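Local coordinates for protein putative pyrroline carboxylate reductase (Streptococcus pyogenes, PDB 2AHR) that probably catalyses the NAD(P)H-dependent reduction of 1-pyrroline-5-carboxylate to L-proline, the last step of proline biosynthesis, at residues 221-224 against 228-231. Numbering follows the deposited sequence.
Sequences AICS and TTIA. With NAP (NADP nicotinamide-adenine-dinucleotide phosphate), chain S.
Cys-223 carries SG beside its own backbone N (chi1 -69°), and in Thr-229 OG1 lies beside the backbone N (chi1 -62°), which places the methyl CG2 anti to that N; these two torsions bring sulfur and methyl together, with Cys-223 SG 3.7 Å from Thr-229 CG2. They meet between the end of helix 215-222 and the helix that carries Thr-229 and Ile-230, in the helical dimerisation domain. Cys-223, the first residue to leave helical geometry, is the centre of an inverse gamma turn, in which Ser-224 N makes a weak hydrogen bond of 3.1 Å to Ile-222 O. The turn swings the chain round so that Cys-223 CB lies 4.1 Å from Ile-230 CB. The same Thr-229 methyl also takes a branch of Ile-222, whose CG2 approaches it to 3.8 Å, while the rest of the isoleucine leads away from helix 228-239.

No direct hydrogen bond joins the two segments; a water does it instead. It donates to Ser-224 O at 2.7 Å and accepts from Ile-230 N at 2.9 Å, so the Ile-230 amide is satisfied by the water, which in turn ties it to the carbonyl of Ser-224. Thr-229 OG1 turns to the second subunit, where Ser-167 OG is its partner, and the carbonyl of Thr-229 accepts a hydrogen bond from Tyr-171 OH of that same subunit.

On its other flank the turn faces NADP, which is held mainly by the Rossmann domain of the second subunit, through residues such as Met-14 and Ala-91 there. The cofactor thus sits at a subunit interface, its carboxamide passing near the end of helix 215-222: O7N lies 3.6 Å from Ile-222 CG2. Ser-224 reaches the nicotinamide-side phosphate, its OG donating a hydrogen bond of 3.0 Å to O1N of NADP.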
loop_
_atom_site.group_PDB
_atom_site.type_symbol
_atom_site.label_atom_id
_atom_site.label_comp_id
_atom_site.label_asym_id
_atom_site.label_seq_id
_atom_site.Cartn_x
_atom_site.Cartn_y
_atom_site.Cartn_z
ATOM N N ALA E 221 8.614 28.303 -12.947
ATOM C CA ALA E 221 9.843 29.097 -13.110
ATOM C C ALA E 221 11.068 28.360 -12.567
ATOM O O ALA E 221 12.124 28.384 -13.190
ATOM C CB ALA E 221 9.711 30.493 -12.447
ATOM N N ILE E 222 10.914 27.705 -11.415
ATOM C CA ILE E 222 12.023 27.033 -10.728
ATOM C C ILE E 222 12.435 25.667 -11.370
ATOM O O ILE E 222 13.600 25.262 -11.294
ATOM C CB ILE E 222 11.704 26.903 -9.201
ATOM C CG1 ILE E 222 11.645 28.301 -8.546
ATOM C CG2 ILE E 222 12.723 26.023 -8.474
ATOM C CD1 ILE E 222 10.818 28.365 -7.257
ATOM N N CYS E 223 11.498 24.968 -12.011
ATOM C CA CYS E 223 11.785 23.658 -12.601
ATOM C C CYS E 223 12.426 23.693 -14.000
ATOM O O CYS E 223 11.721 23.570 -14.997
ATOM C CB CYS E 223 10.505 22.823 -12.661
ATOM S SG CYS E 223 9.879 22.293 -11.072
ATOM N N SER E 224 13.752 23.835 -14.075
ATOM C CA SER E 224 14.473 23.700 -15.348
ATOM C C SER E 224 14.151 22.347 -15.969
ATOM O O SER E 224 14.127 21.339 -15.268
ATOM C CB SER E 224 15.990 23.756 -15.139
ATOM O OG SER E 224 16.345 24.620 -14.068
ATOM N N THR E 228 17.134 19.294 -11.573
ATOM C CA THR E 228 17.082 18.623 -10.298
ATOM C C THR E 228 15.739 18.878 -9.611
ATOM O O THR E 228 15.209 18.004 -8.912
ATOM C CB THR E 228 18.225 19.085 -9.363
ATOM O OG1 THR E 228 17.988 20.439 -8.962
ATOM C CG2 THR E 228 19.575 18.995 -10.057
ATOM N N THR E 229 15.160 20.057 -9.834
ATOM C CA THR E 229 13.938 20.419 -9.084
ATOM C C THR E 229 12.708 19.621 -9.528
ATOM O O THR E 229 11.963 19.120 -8.684
ATOM C CB THR E 229 13.681 21.929 -9.121
ATOM O OG1 THR E 229 14.794 22.590 -8.492
ATOM C CG2 THR E 229 12.417 22.273 -8.362
ATOM N N ILE E 230 12.505 19.496 -10.844
ATOM C CA ILE E 230 11.439 18.637 -11.362
ATOM C C ILE E 230 11.573 17.167 -10.899
ATOM O O ILE E 230 10.576 16.501 -10.649
ATOM C CB ILE E 230 11.284 18.755 -12.908
ATOM C CG1 ILE E 230 9.996 18.058 -13.394
ATOM C CG2 ILE E 230 12.564 18.282 -13.640
ATOM C CD1 ILE E 230 8.646 18.697 -12.866
ATOM N N ALA E 231 12.797 16.663 -10.771
ATOM C CA ALA E 231 12.994 15.306 -10.225
ATOM C C ALA E 231 12.406 15.212 -8.804
ATOM O O ALA E 231 11.595 14.321 -8.519
ATOM C CB ALA E 231 14.466 14.931 -10.222
HETATM P PA NAP S . 16.216 28.089 -18.378
HETATM O O1A NAP S . 15.743 27.025 -19.306
HETATM O O2A NAP S . 15.065 28.903 -17.890
HETATM O O5B NAP S . 17.345 29.038 -19.043
HETATM C C5B NAP S . 18.340 28.544 -19.910
HETATM C C4B NAP S . 18.590 29.606 -20.978
HETATM O O4B NAP S . 19.765 29.339 -21.724
HETATM C C3B NAP S . 17.423 29.693 -21.959
HETATM O O3B NAP S . 16.901 31.003 -21.905
HETATM C C2B NAP S . 18.013 29.373 -23.324
HETATM O O2B NAP S . 17.597 30.239 -24.368
HETATM C C1B NAP S . 19.497 29.621 -23.091
HETATM N N9A NAP S . 20.331 28.873 -24.064
HETATM C C8A NAP S . 20.028 27.691 -24.703
HETATM N N7A NAP S . 21.060 27.371 -25.522
HETATM C C5A NAP S . 22.014 28.331 -25.423
HETATM C C6A NAP S . 23.249 28.500 -26.052
HETATM N N6A NAP S . 23.412 27.974 -27.265
HETATM N N1A NAP S . 24.010 29.607 -25.734
HETATM C C2A NAP S . 23.548 30.547 -24.829
HETATM N N3A NAP S . 22.320 30.376 -24.225
HETATM C C4A NAP S . 21.563 29.285 -24.514
HETATM O O3 NAP S . 17.058 27.413 -17.168
HETATM P PN NAP S . 17.234 28.079 -15.701
HETATM O O1N NAP S . 16.130 27.553 -14.848
HETATM O O2N NAP S . 17.440 29.551 -15.787
HETATM O O5D NAP S . 18.611 27.387 -15.215
HETATM C C5D NAP S . 19.868 27.854 -15.652
HETATM C C4D NAP S . 20.962 27.378 -14.698
HETATM O O4D NAP S . 20.714 27.800 -13.370
HETATM C C3D NAP S . 21.055 25.856 -14.670
HETATM O O3D NAP S . 22.410 25.514 -14.841
HETATM C C2D NAP S . 20.556 25.421 -13.299
HETATM O O2D NAP S . 21.284 24.286 -12.844
HETATM C C1D NAP S . 20.761 26.702 -12.460
HETATM N N1N NAP S . 19.777 26.957 -11.376
HETATM C C2N NAP S . 18.441 27.174 -11.651
HETATM C C3N NAP S . 17.543 27.444 -10.614
HETATM C C7N NAP S . 16.113 27.805 -10.896
HETATM O O7N NAP S . 15.309 28.130 -9.785
HETATM N N7N NAP S . 15.644 27.820 -12.150
HETATM C C4N NAP S . 18.006 27.499 -9.294
HETATM C C5N NAP S . 19.350 27.292 -9.020
HETATM C C6N NAP S . 20.224 27.024 -10.076
HETATM P P2B NAP S . 16.148 30.177 -25.087
HETATM O O1X NAP S . 16.191 31.102 -26.291
HETATM O O2X NAP S . 15.880 28.766 -25.558
HETATM O O3X NAP S . 15.058 30.622 -24.127
HETATM O O HOH W 1 14.150 21.034 -12.600
#